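PDB 6DQ3: polysaccharide deacetylase from Streptococcus pyogenes, which removes N-acetyl groups from the cell wall linkage unit of streptococcal rhamnopolysaccharides as a zinc-containing enzyme of carbohydrate esterase family 4. Local coordinates for residues L52-V57 against S129-T134; D82-A87 against M120-Q125; H133-P138 against K153-Y158; Y158-K161 against Q165-I168. All coordinates share one frame; numbering follows the deposited sequence.

Contacts 1, 3 and 4 lie close together around strand 128-132 and helix 145-162, and contact 2 packs against Phe130 of the same strand. Contacts 1 and 3 share His133 and Thr134. Both reach the zinc ion, which Asp78, His133 and His137 bind. Asp132 OD2 of contact 1 meets Ser155 OG of contact 3 at 2.5 Å, a probable hydrogen bond. Contacts 1 and 4 have centres about 10 Å apart and are joined through Gln131 and Gln165. Contact 2 touches contact 1 at Phe130, and Lys124 NZ reaches Gln165 OE1 of contact 4 at 2.8 Å. Contacts 3 and 4 share Tyr158.

Contact 1: L52-V57 against S129-T134; sequences LSPEEV and SFQDHT. With ZN (zinc ion), chain D.
Pro54 at the start of helix 54-63 rests its ring on Ser129 and Gln131 of strand 128-132. No direct hydrogen bond crosses between 52-57 and 129-134. Gln131 shows how the contact is built. Its CB leaves the strand toward the proline. CG then lies 3.8 Å from Pro54 CG. The chain bends at the next bond (chi2 -63°), which keeps the amide beside the ring, with CD 3.9 Å from Pro54 CG. At the tip, NE2 touches the same ring carbon and donates to Ser129 OG at 2.9 Å, the partner being tilted 16° from the amide plane. OE1 turns to the backbone N atoms of Ile168 and Ala169.

Ser129 OG also lies 3.4 Å from Pro54 CG. Two waters complete the junction. One donates to Glu55 OE2 and accepts from Gln131 NE2. The other donates to Glu55 OE1 at 2.8 Å and bonds Ser129 OG. Ser53 and Glu56 form a capping box at the helix start. Further along the chain, His133 binds zinc. The chemistry is thus mixed: an apolar ring packs against polar groups that are satisfied by each other, by water and by backbone.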
loop_
_atom_site.group_PDB
_atom_site.type_symbol
_atom_site.label_atom_id
_atom_site.label_comp_id
_atom_site.label_asym_id
_atom_site.label_seq_id
_atom_site.Cartn_x
_atom_site.Cartn_y
_atom_site.Cartn_z
ATOM N N LEU A 52 -11.018 -0.975 1.952
ATOM C CA LEU A 52 -10.882 -2.239 1.250
ATOM C C LEU A 52 -9.603 -2.981 1.617
ATOM O O LEU A 52 -8.575 -2.378 1.928
ATOM C CB LEU A 52 -10.895 -2.001 -0.260
ATOM C CG LEU A 52 -12.064 -1.201 -0.830
ATOM C CD1 LEU A 52 -11.685 -0.649 -2.199
ATOM C CD2 LEU A 52 -13.301 -2.073 -0.907
ATOM N N SER A 53 -9.684 -4.321 1.562
ATOM C CA SER A 53 -8.526 -5.201 1.550
ATOM C C SER A 53 -8.069 -5.443 0.115
ATOM O O SER A 53 -8.823 -5.199 -0.835
ATOM C CB SER A 53 -8.875 -6.536 2.197
ATOM O OG SER A 53 -9.704 -7.293 1.329
ATOM N N PRO A 54 -6.841 -5.943 -0.082
ATOM C CA PRO A 54 -6.408 -6.277 -1.455
ATOM C C PRO A 54 -7.367 -7.220 -2.173
ATOM O O PRO A 54 -7.679 -7.009 -3.352
ATOM C CB PRO A 54 -5.027 -6.919 -1.242
ATOM C CG PRO A 54 -4.534 -6.351 0.071
ATOM C CD PRO A 54 -5.779 -6.180 0.917
ATOM N N GLU A 55 -7.838 -8.261 -1.484
ATOM C CA GLU A 55 -8.766 -9.209 -2.088
ATOM C C GLU A 55 -10.026 -8.513 -2.592
ATOM O O GLU A 55 -10.565 -8.873 -3.647
ATOM C CB GLU A 55 -9.116 -10.295 -1.069
ATOM C CG GLU A 55 -8.006 -11.313 -0.778
ATOM C CD GLU A 55 -6.921 -10.820 0.177
ATOM O OE1 GLU A 55 -7.106 -9.786 0.855
ATOM O OE2 GLU A 55 -5.868 -11.487 0.256
ATOM N N GLU A 56 -10.512 -7.514 -1.854
ATOM C CA GLU A 56 -11.728 -6.818 -2.254
ATOM C C GLU A 56 -11.476 -5.917 -3.456
ATOM O O GLU A 56 -12.333 -5.802 -4.342
ATOM C CB GLU A 56 -12.270 -6.021 -1.070
ATOM C CG GLU A 56 -12.862 -6.903 0.023
ATOM C CD GLU A 56 -13.255 -6.119 1.266
ATOM O OE1 GLU A 56 -12.503 -5.203 1.658
ATOM O OE2 GLU A 56 -14.314 -6.425 1.848
ATOM N N VAL A 57 -10.306 -5.284 -3.513
ATOM C CA VAL A 57 -9.958 -4.481 -4.683
ATOM C C VAL A 57 -9.956 -5.352 -5.934
ATOM O O VAL A 57 -10.511 -4.977 -6.976
ATOM C CB VAL A 57 -8.598 -3.792 -4.475
ATOM C CG1 VAL A 57 -8.145 -3.128 -5.760
ATOM C CG2 VAL A 57 -8.684 -2.786 -3.333
ATOM N N SER A 129 -3.378 -5.744 6.193
ATOM C CA SER A 129 -2.893 -6.699 5.207
ATOM C C SER A 129 -1.455 -6.357 4.838
ATOM O O SER A 129 -1.063 -5.187 4.803
ATOM C CB SER A 129 -3.781 -6.696 3.955
ATOM O OG SER A 129 -3.359 -7.662 3.011
ATOM N N PHE A 130 -0.664 -7.386 4.559
ATOM C CA PHE A 130 0.754 -7.205 4.280
ATOM C C PHE A 130 1.111 -7.876 2.962
ATOM O O PHE A 130 1.066 -9.105 2.840
ATOM C CB PHE A 130 1.573 -7.720 5.453
ATOM C CG PHE A 130 1.251 -6.988 6.714
ATOM C CD1 PHE A 130 1.842 -5.768 6.975
ATOM C CD2 PHE A 130 0.297 -7.472 7.591
ATOM C CE1 PHE A 130 1.524 -5.062 8.109
ATOM C CE2 PHE A 130 -0.026 -6.769 8.733
ATOM C CZ PHE A 130 0.586 -5.560 8.989
ATOM N N GLN A 131 1.447 -7.052 1.983
ATOM C CA GLN A 131 1.681 -7.478 0.620
ATOM C C GLN A 131 3.152 -7.249 0.269
ATOM O O GLN A 131 3.989 -6.970 1.137
ATOM C CB GLN A 131 0.707 -6.748 -0.312
ATOM C CG GLN A 131 -0.776 -6.973 0.035
ATOM C CD GLN A 131 -1.218 -8.422 -0.103
ATOM O OE1 GLN A 131 -0.951 -9.069 -1.111
ATOM N NE2 GLN A 131 -1.890 -8.941 0.920
ATOM N N ASP A 132 3.472 -7.383 -1.016
ATOM C CA ASP A 132 4.858 -7.525 -1.437
ATOM C C ASP A 132 5.485 -6.203 -1.853
ATOM O O ASP A 132 4.856 -5.382 -2.525
ATOM C CB ASP A 132 4.944 -8.519 -2.597
ATOM C CG ASP A 132 6.364 -8.894 -2.929
ATOM O OD1 ASP A 132 7.028 -8.127 -3.656
ATOM O OD2 ASP A 132 6.814 -9.943 -2.440
ATOM N N HIS A 133 6.744 -6.007 -1.438
ATOM C CA HIS A 133 7.540 -4.864 -1.870
ATOM C C HIS A 133 8.979 -5.290 -2.151
ATOM O O HIS A 133 9.916 -4.521 -1.919
ATOM C CB HIS A 133 7.480 -3.747 -0.825
ATOM C CG HIS A 133 7.736 -2.377 -1.377
ATOM N ND1 HIS A 133 7.358 -1.993 -2.647
ATOM C CD2 HIS A 133 8.312 -1.291 -0.812
ATOM C CE1 HIS A 133 7.708 -0.733 -2.845
ATOM N NE2 HIS A 133 8.290 -0.285 -1.745
ATOM N N THR A 134 9.148 -6.521 -2.653
ATOM C CA THR A 134 10.413 -7.157 -3.012
ATOM C C THR A 134 11.244 -7.523 -1.786
ATOM O O THR A 134 10.908 -7.155 -0.654
ATOM C CB THR A 134 11.270 -6.287 -3.945
ATOM O OG1 THR A 134 11.935 -5.269 -3.189
ATOM C CG2 THR A 134 10.437 -5.664 -5.056
HETATM ZN ZN ZN D . 9.524 1.497 -1.505
HETATM O O HOH W 1 -3.306 -11.627 0.689
HETATM O O HOH W 2 -5.360 -9.445 2.992
HETATM O O HOH W 3 10.685 3.542 -1.124
#

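Contact 2: D82-A87 against M120-Q125; sequences DFYNVA and MKEMKQ
Met123 of helix 117-124 reaches across to Phe83 and Tyr84 of helix 81-93. The axes of the short segments approach to 11.5 Å at an angle of 46°, so side chains fill the gap between the backbones.

The tight part is the thioether. Met123 SD lies 3.7 Å from Phe83 CE2 and 3.8 Å from Tyr84 CD1. These are two Met-aromatic contacts of different geometry. The sulfur meets the Tyr84 ring at its edge, close to the ring plane. It approaches the Phe83 ring obliquely. The Met123 chain is bent at its last torsion (chi3 -77°), and CE then sits 3.9 Å from Tyr84 CD1 and 4.1 Å from Phe83 CD2. Phe83 and Met123 are buried. Met128 of the next strand touches both, and Phe76 meets Phe83 edge-to-face.

The more exposed side is polar. Here Tyr84 and Glu122 are each only partly buried. Tyr84 OH donates to Glu122 OE1 at 2.7 Å. The oxygen is met on its syn side, 22° out of the carboxylate plane. Ring and carboxylate planes stand almost at a right angle. Glu122 has CG anti to the backbone N and is extended beyond it, which carries the carboxylate out to the phenol. Tyr88 touches both Glu122 and Met123.

The contact therefore joins two kinds of chemistry. Sulfur and aromatic carbon pack toward the interior, while a single phenol-carboxylate bond ties the helices near the surface. That bond would probably favour the ionised carboxylate.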
loop_
_atom_site.group_PDB
_atom_site.type_symbol
_atom_site.label_atom_id
_atom_site.label_comp_id
_atom_site.label_asym_id
_atom_site.label_seq_id
_atom_site.Cartn_x
_atom_site.Cartn_y
_atom_site.Cartn_z
ATOM N N ASP A 82 7.028 3.008 11.965
ATOM C CA ASP A 82 5.991 3.975 12.309
ATOM C C ASP A 82 4.607 3.509 11.860
ATOM O O ASP A 82 3.605 4.010 12.378
ATOM C CB ASP A 82 6.306 5.369 11.732
ATOM C CG ASP A 82 6.352 5.402 10.205
ATOM O OD1 ASP A 82 6.222 4.347 9.553
ATOM O OD2 ASP A 82 6.517 6.510 9.649
ATOM N N PHE A 83 4.515 2.561 10.919
ATOM C CA PHE A 83 3.203 2.016 10.579
ATOM C C PHE A 83 2.599 1.281 11.771
ATOM O O PHE A 83 1.394 1.382 12.031
ATOM C CB PHE A 83 3.292 1.087 9.361
ATOM C CG PHE A 83 1.963 0.510 8.958
ATOM C CD1 PHE A 83 1.074 1.246 8.189
ATOM C CD2 PHE A 83 1.585 -0.757 9.380
ATOM C CE1 PHE A 83 -0.160 0.720 7.834
ATOM C CE2 PHE A 83 0.357 -1.285 9.026
ATOM C CZ PHE A 83 -0.516 -0.546 8.258
ATOM N N TYR A 84 3.425 0.554 12.524
ATOM C CA TYR A 84 2.947 -0.125 13.725
ATOM C C TYR A 84 2.809 0.826 14.908
ATOM O O TYR A 84 1.841 0.730 15.673
ATOM C CB TYR A 84 3.901 -1.262 14.081
ATOM C CG TYR A 84 3.555 -2.012 15.340
ATOM C CD1 TYR A 84 2.498 -2.909 15.368
ATOM C CD2 TYR A 84 4.313 -1.855 16.495
ATOM C CE1 TYR A 84 2.187 -3.609 16.512
ATOM C CE2 TYR A 84 4.013 -2.557 17.644
ATOM C CZ TYR A 84 2.948 -3.432 17.647
ATOM O OH TYR A 84 2.639 -4.135 18.787
ATOM N N ASN A 85 3.768 1.739 15.089
ATOM C CA ASN A 85 3.752 2.585 16.277
ATOM C C ASN A 85 2.746 3.724 16.169
ATOM O O ASN A 85 2.181 4.144 17.182
ATOM C CB ASN A 85 5.133 3.194 16.542
ATOM C CG ASN A 85 6.150 2.180 17.026
ATOM O OD1 ASN A 85 5.806 1.174 17.648
ATOM N ND2 ASN A 85 7.420 2.454 16.754
ATOM N N VAL A 86 2.523 4.248 14.967
ATOM C CA VAL A 86 1.743 5.467 14.806
ATOM C C VAL A 86 0.481 5.209 13.988
ATOM O O VAL A 86 -0.632 5.448 14.465
ATOM C CB VAL A 86 2.607 6.574 14.169
ATOM C CG1 VAL A 86 1.849 7.886 14.102
ATOM C CG2 VAL A 86 3.915 6.745 14.944
ATOM N N ALA A 87 0.637 4.708 12.762
ATOM C CA ALA A 87 -0.519 4.592 11.875
ATOM C C ALA A 87 -1.525 3.565 12.388
ATOM O O ALA A 87 -2.737 3.807 12.356
ATOM C CB ALA A 87 -0.060 4.237 10.460
ATOM N N MET A 120 3.339 -7.993 12.435
ATOM C CA MET A 120 2.425 -8.232 11.324
ATOM C C MET A 120 1.343 -9.229 11.711
ATOM O O MET A 120 0.167 -9.035 11.383
ATOM C CB MET A 120 3.202 -8.719 10.101
ATOM C CG MET A 120 4.204 -7.699 9.566
ATOM S SD MET A 120 5.040 -8.266 8.069
ATOM C CE MET A 120 6.765 -8.047 8.508
ATOM N N LYS A 121 1.712 -10.291 12.431
ATOM C CA LYS A 121 0.718 -11.264 12.867
ATOM C C LYS A 121 -0.321 -10.620 13.778
ATOM O O LYS A 121 -1.514 -10.938 13.697
ATOM C CB LYS A 121 1.406 -12.435 13.567
ATOM C CG LYS A 121 2.332 -13.241 12.656
ATOM C CD LYS A 121 3.099 -14.303 13.439
ATOM C CE LYS A 121 3.944 -15.174 12.516
ATOM N NZ LYS A 121 4.633 -16.261 13.268
ATOM N N GLU A 122 0.113 -9.701 14.647
ATOM C CA GLU A 122 -0.829 -8.978 15.495
ATOM C C GLU A 122 -1.774 -8.135 14.649
ATOM O O GLU A 122 -2.995 -8.161 14.845
ATOM C CB GLU A 122 -0.072 -8.092 16.490
ATOM C CG GLU A 122 -0.976 -7.195 17.329
ATOM C CD GLU A 122 -0.220 -6.155 18.157
ATOM O OE1 GLU A 122 1.013 -6.280 18.323
ATOM O OE2 GLU A 122 -0.873 -5.207 18.640
ATOM N N MET A 123 -1.221 -7.385 13.693
ATOM C CA MET A 123 -2.015 -6.416 12.946
ATOM C C MET A 123 -2.992 -7.089 11.989
ATOM O O MET A 123 -4.054 -6.528 11.700
ATOM C CB MET A 123 -1.087 -5.469 12.184
ATOM C CG MET A 123 -0.368 -4.459 13.075
ATOM S SD MET A 123 0.571 -3.213 12.161
ATOM C CE MET A 123 2.023 -4.139 11.685
ATOM N N LYS A 124 -2.656 -8.283 11.488
ATOM C CA LYS A 124 -3.566 -8.986 10.589
ATOM C C LYS A 124 -4.881 -9.333 11.273
ATOM O O LYS A 124 -5.910 -9.475 10.603
ATOM C CB LYS A 124 -2.914 -10.264 10.059
ATOM C CG LYS A 124 -1.851 -10.044 9.000
ATOM C CD LYS A 124 -1.277 -11.368 8.500
ATOM C CE LYS A 124 -2.328 -12.216 7.787
ATOM N NZ LYS A 124 -1.745 -13.438 7.162
ATOM N N GLN A 125 -4.872 -9.489 12.597
ATOM C CA GLN A 125 -6.095 -9.829 13.311
ATOM C C GLN A 125 -6.994 -8.623 13.539
ATOM O O GLN A 125 -8.121 -8.795 14.014
ATOM C CB GLN A 125 -5.746 -10.486 14.646
ATOM C CG GLN A 125 -5.042 -11.823 14.485
ATOM C CD GLN A 125 -4.623 -12.425 15.806
ATOM O OE1 GLN A 125 -4.421 -11.712 16.788
ATOM N NE2 GLN A 125 -4.489 -13.745 15.839
#

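Contact 3: H133-P138 against K153-Y158; sequences HTVNHP and KDSKDY. With ZN (zinc ion), chain D; EDO (1,2-ethanediol), chain H.
Val135 and Ser155 join the zinc-binding loop after strand 128-132 to helix 145-162. The loop carries His133 and His137 in an H-x-x-x-H pattern, as in other carbohydrate esterase 4 enzymes. An ST motif shapes it: Thr134 OG1 accepts from His137 N at 2.8 Å.

Apolar packing makes the direct contact. Val135 CG2 touches Ser155 CB at 3.6 Å and also lies close to the Ser155 backbone N. Asp154 CB lies 4.0 Å from Val135 CG2. Val135 has CG1 anti to its backbone N (chi1 179°), which leaves CG2 to meet the helix. Ser155 CB also packs against the carbonyl carbon of Thr134. The two backbones come close here, with Val135 CA and Ser155 CA 5.1 Å apart.

No hydrogen bond crosses between 133-138 and 153-158; the polar ties run through neighbouring residues. Ser155 OG is close to two oxygens, Asp132 OD2 on the strand, probably a hydrogen bond, and Glu151 O one turn back. The Glu151 carboxylate accepts from Asn136 N, which ties the helix to the loop. On the outer side of the helix, Asp157 OD2 receives Lys153 NZ on its syn lone pair in a salt bridge.

Metal bonds are the third kind. His133 and His137 both bind zinc through NE2, and Asp78 is the third protein ligand. His133 ND1 is fixed by Ala171 O. A water lies 2.4 Å from the zinc, and His137 NE2 lies 2.1 Å from the zinc.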
loop_
_atom_site.group_PDB
_atom_site.type_symbol
_atom_site.label_atom_id
_atom_site.label_comp_id
_atom_site.label_asym_id
_atom_site.label_seq_id
_atom_site.Cartn_x
_atom_site.Cartn_y
_atom_site.Cartn_z
ATOM N N HIS A 133 6.744 -6.007 -1.438
ATOM C CA HIS A 133 7.540 -4.864 -1.870
ATOM C C HIS A 133 8.979 -5.290 -2.151
ATOM O O HIS A 133 9.916 -4.521 -1.919
ATOM C CB HIS A 133 7.480 -3.747 -0.825
ATOM C CG HIS A 133 7.736 -2.377 -1.377
ATOM N ND1 HIS A 133 7.358 -1.993 -2.647
ATOM C CD2 HIS A 133 8.312 -1.291 -0.812
ATOM C CE1 HIS A 133 7.708 -0.733 -2.845
ATOM N NE2 HIS A 133 8.290 -0.285 -1.745
ATOM N N THR A 134 9.148 -6.521 -2.653
ATOM C CA THR A 134 10.413 -7.157 -3.012
ATOM C C THR A 134 11.244 -7.523 -1.786
ATOM O O THR A 134 10.908 -7.155 -0.654
ATOM C CB THR A 134 11.270 -6.287 -3.945
ATOM O OG1 THR A 134 11.935 -5.269 -3.189
ATOM C CG2 THR A 134 10.437 -5.664 -5.056
ATOM N N VAL A 135 12.338 -8.252 -2.014
ATOM C CA VAL A 135 13.230 -8.636 -0.926
ATOM C C VAL A 135 14.150 -7.482 -0.552
ATOM O O VAL A 135 14.233 -7.089 0.616
ATOM C CB VAL A 135 14.048 -9.884 -1.311
ATOM C CG1 VAL A 135 14.999 -10.259 -0.171
ATOM C CG2 VAL A 135 13.149 -11.049 -1.677
ATOM N N ASN A 136 14.850 -6.914 -1.534
ATOM C CA ASN A 136 15.900 -5.941 -1.277
ATOM C C ASN A 136 15.587 -4.544 -1.800
ATOM O O ASN A 136 16.431 -3.652 -1.679
ATOM C CB ASN A 136 17.216 -6.449 -1.884
ATOM C CG ASN A 136 17.689 -7.750 -1.244
ATOM O OD1 ASN A 136 18.022 -7.786 -0.055
ATOM N ND2 ASN A 136 17.729 -8.822 -2.033
ATOM N N HIS A 137 14.391 -4.323 -2.353
ATOM C CA HIS A 137 13.969 -3.014 -2.846
ATOM C C HIS A 137 14.880 -2.493 -3.952
ATOM O O HIS A 137 15.271 -1.317 -3.929
ATOM C CB HIS A 137 13.921 -2.015 -1.683
ATOM C CG HIS A 137 12.978 -0.868 -1.889
ATOM N ND1 HIS A 137 13.377 0.343 -2.415
ATOM C CD2 HIS A 137 11.662 -0.733 -1.598
ATOM C CE1 HIS A 137 12.343 1.165 -2.459
ATOM N NE2 HIS A 137 11.290 0.537 -1.967
ATOM N N PRO A 138 15.216 -3.312 -4.945
ATOM C CA PRO A 138 15.941 -2.796 -6.109
ATOM C C PRO A 138 15.019 -2.027 -7.044
ATOM O O PRO A 138 13.792 -2.110 -6.967
ATOM C CB PRO A 138 16.459 -4.066 -6.791
ATOM C CG PRO A 138 15.358 -5.063 -6.521
ATOM C CD PRO A 138 14.897 -4.748 -5.095
ATOM N N LYS A 153 9.530 -13.206 -6.278
ATOM C CA LYS A 153 9.087 -14.536 -5.881
ATOM C C LYS A 153 9.506 -14.888 -4.460
ATOM O O LYS A 153 8.689 -15.379 -3.675
ATOM C CB LYS A 153 9.650 -15.592 -6.841
ATOM C CG LYS A 153 9.356 -17.032 -6.427
ATOM C CD LYS A 153 9.986 -18.024 -7.397
ATOM C CE LYS A 153 9.378 -19.416 -7.264
ATOM N NZ LYS A 153 9.440 -19.934 -5.871
ATOM N N ASP A 154 10.783 -14.679 -4.130
ATOM C CA ASP A 154 11.284 -15.088 -2.823
ATOM C C ASP A 154 10.607 -14.310 -1.703
ATOM O O ASP A 154 10.424 -14.839 -0.601
ATOM C CB ASP A 154 12.799 -14.892 -2.747
ATOM C CG ASP A 154 13.573 -15.930 -3.539
ATOM O OD1 ASP A 154 12.956 -16.854 -4.112
ATOM O OD2 ASP A 154 14.816 -15.814 -3.582
ATOM N N SER A 155 10.253 -13.050 -1.961
ATOM C CA SER A 155 9.570 -12.242 -0.958
ATOM C C SER A 155 8.130 -12.700 -0.770
ATOM O O SER A 155 7.636 -12.755 0.359
ATOM C CB SER A 155 9.623 -10.772 -1.364
ATOM O OG SER A 155 9.195 -10.606 -2.705
ATOM N N LYS A 156 7.442 -13.038 -1.866
ATOM C CA LYS A 156 6.099 -13.597 -1.753
ATOM C C LYS A 156 6.125 -14.909 -0.983
ATOM O O LYS A 156 5.283 -15.150 -0.110
ATOM C CB LYS A 156 5.494 -13.808 -3.143
ATOM C CG LYS A 156 4.219 -14.658 -3.137
ATOM C CD LYS A 156 3.476 -14.568 -4.464
ATOM C CE LYS A 156 2.458 -15.692 -4.633
ATOM N NZ LYS A 156 1.456 -15.753 -3.538
ATOM N N ASP A 157 7.082 -15.784 -1.305
ATOM C CA ASP A 157 7.177 -17.051 -0.589
ATOM C C ASP A 157 7.422 -16.825 0.897
ATOM O O ASP A 157 6.930 -17.592 1.732
ATOM C CB ASP A 157 8.285 -17.919 -1.184
ATOM C CG ASP A 157 7.962 -18.394 -2.588
ATOM O OD1 ASP A 157 6.770 -18.398 -2.959
ATOM O OD2 ASP A 157 8.902 -18.765 -3.321
ATOM N N TYR A 158 8.172 -15.777 1.240
ATOM C CA TYR A 158 8.442 -15.462 2.639
ATOM C C TYR A 158 7.171 -15.020 3.356
ATOM O O TYR A 158 6.830 -15.553 4.416
ATOM C CB TYR A 158 9.525 -14.381 2.707
ATOM C CG TYR A 158 9.909 -13.921 4.097
ATOM C CD1 TYR A 158 10.894 -14.580 4.825
ATOM C CD2 TYR A 158 9.306 -12.812 4.667
ATOM C CE1 TYR A 158 11.253 -14.150 6.102
ATOM C CE2 TYR A 158 9.657 -12.374 5.937
ATOM C CZ TYR A 158 10.627 -13.043 6.649
ATOM O OH TYR A 158 10.967 -12.596 7.910
HETATM ZN ZN ZN D . 9.524 1.497 -1.505
HETATM C C1 EDO H . 18.272 -5.900 4.335
HETATM O O1 EDO H . 19.486 -5.523 4.991
HETATM C C2 EDO H . 18.579 -6.360 2.912
HETATM O O2 EDO H . 17.379 -6.887 2.347
HETATM O O HOH W 3 10.685 3.542 -1.124
#

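Contact 4: Y158-K161 against Q165-I168; sequences YLDK and QNTI
Asp160 near the end of helix 145-162 grips Thr167 in the loop that follows. One carboxylate oxygen, OD1, takes two bonds from this residue. Thr167 N donates to it at 2.8 Å, on the syn side and 34° out of the carboxylate plane. Thr167 OG1 donates to it at 2.7 Å, nearly along the C-O bond direction. The backbone adds a third link. Gln165 N donates to Asp160 O at 2.9 Å, in the carbonyl plane on a lone pair.

Carbon contacts lie beside these bonds. Leu159 CB is 3.5 Å from Thr167 OG1, and Gln165 CG rests 3.7 Å from Leu159 O. Gln165 has CG between its N and carbonyl carbon (chi1 67°), and the side chain then runs extended past Leu159, with NE2 near Leu159 CB.

The next shell positions these groups. Gln165 NE2 donates to Thr167 OG1 at 3.0 Å, with the acceptor in the amide plane. The threonine hydroxyl thus accepts one bond while giving another. The same NE2 also reaches Phe130 O, and Gln165 OE1 accepts from Lys124 NZ. Lys156 NZ pairs with Asp160 OD2 in a salt bridge and also bonds Asn166 OD1 and Thr167 O. This positive charge probably stabilises the ionised aspartate. A water bridges Asp160 O and Gln165 O.

The loop leads from helix 145-162 into strand 169-171. Gln165 ties it to strand 128-132 and helix 117-124, and Leu159 packs toward helix 104-108. Ile168 touches Pro54 and Glu55 of helix 54-63.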
loop_
_atom_site.group_PDB
_atom_site.type_symbol
_atom_site.label_atom_id
_atom_site.label_comp_id
_atom_site.label_asym_id
_atom_site.label_seq_id
_atom_site.Cartn_x
_atom_site.Cartn_y
_atom_site.Cartn_z
ATOM N N TYR A 158 8.172 -15.777 1.240
ATOM C CA TYR A 158 8.442 -15.462 2.639
ATOM C C TYR A 158 7.171 -15.020 3.356
ATOM O O TYR A 158 6.830 -15.553 4.416
ATOM C CB TYR A 158 9.525 -14.381 2.707
ATOM C CG TYR A 158 9.909 -13.921 4.097
ATOM C CD1 TYR A 158 10.894 -14.580 4.825
ATOM C CD2 TYR A 158 9.306 -12.812 4.667
ATOM C CE1 TYR A 158 11.253 -14.150 6.102
ATOM C CE2 TYR A 158 9.657 -12.374 5.937
ATOM C CZ TYR A 158 10.627 -13.043 6.649
ATOM O OH TYR A 158 10.967 -12.596 7.910
ATOM N N LEU A 159 6.450 -14.053 2.788
ATOM C CA LEU A 159 5.208 -13.607 3.409
ATOM C C LEU A 159 4.185 -14.735 3.470
ATOM O O LEU A 159 3.514 -14.923 4.493
ATOM C CB LEU A 159 4.641 -12.412 2.644
ATOM C CG LEU A 159 5.518 -11.162 2.629
ATOM C CD1 LEU A 159 5.079 -10.211 1.530
ATOM C CD2 LEU A 159 5.481 -10.468 3.980
ATOM N N ASP A 160 4.056 -15.503 2.381
ATOM C CA ASP A 160 3.088 -16.592 2.349
ATOM C C ASP A 160 3.355 -17.609 3.446
ATOM O O ASP A 160 2.424 -18.077 4.110
ATOM C CB ASP A 160 3.119 -17.298 0.992
ATOM C CG ASP A 160 2.589 -16.438 -0.125
ATOM O OD1 ASP A 160 2.172 -15.296 0.152
ATOM O OD2 ASP A 160 2.585 -16.905 -1.286
ATOM N N LYS A 161 4.620 -17.981 3.638
ATOM C CA LYS A 161 4.946 -18.979 4.647
ATOM C C LYS A 161 4.895 -18.380 6.048
ATOM O O LYS A 161 4.223 -18.919 6.933
ATOM C CB LYS A 161 6.324 -19.574 4.360
ATOM C CG LYS A 161 6.731 -20.683 5.314
ATOM C CD LYS A 161 8.112 -21.233 4.968
ATOM C CE LYS A 161 8.522 -22.350 5.916
ATOM N NZ LYS A 161 9.849 -22.932 5.562
ATOM N N GLN A 165 -0.315 -17.158 4.406
ATOM C CA GLN A 165 -1.257 -16.453 3.554
ATOM C C GLN A 165 -0.911 -16.696 2.091
ATOM O O GLN A 165 0.042 -17.406 1.764
ATOM C CB GLN A 165 -1.251 -14.951 3.869
ATOM C CG GLN A 165 0.056 -14.246 3.503
ATOM C CD GLN A 165 0.070 -12.774 3.884
ATOM O OE1 GLN A 165 -0.415 -12.392 4.947
ATOM N NE2 GLN A 165 0.630 -11.943 3.015
ATOM N N ASN A 166 -1.712 -16.096 1.213
ATOM C CA ASN A 166 -1.458 -16.060 -0.225
ATOM C C ASN A 166 -1.363 -14.589 -0.615
ATOM O O ASN A 166 -2.387 -13.914 -0.773
ATOM C CB ASN A 166 -2.555 -16.774 -1.008
ATOM C CG ASN A 166 -2.351 -16.676 -2.507
ATOM O OD1 ASN A 166 -1.239 -16.443 -2.981
ATOM N ND2 ASN A 166 -3.431 -16.855 -3.263
ATOM N N THR A 167 -0.138 -14.086 -0.744
ATOM C CA THR A 167 0.080 -12.697 -1.127
ATOM C C THR A 167 -0.321 -12.492 -2.579
ATOM O O THR A 167 0.100 -13.250 -3.460
ATOM C CB THR A 167 1.548 -12.326 -0.927
ATOM O OG1 THR A 167 1.944 -12.629 0.419
ATOM C CG2 THR A 167 1.771 -10.846 -1.194
ATOM N N ILE A 168 -1.130 -11.469 -2.841
ATOM C CA ILE A 168 -1.661 -11.250 -4.183
ATOM C C ILE A 168 -1.266 -9.912 -4.781
ATOM O O ILE A 168 -1.496 -9.705 -5.982
ATOM C CB ILE A 168 -3.198 -11.392 -4.212
ATOM C CG1 ILE A 168 -3.861 -10.341 -3.316
ATOM C CG2 ILE A 168 -3.614 -12.777 -3.753
ATOM C CD1 ILE A 168 -5.344 -10.167 -3.592
HETATM O O HOH W 4 0.712 -19.781 2.655
HETATM O O HOH W 5 0.361 -19.135 -1.790
#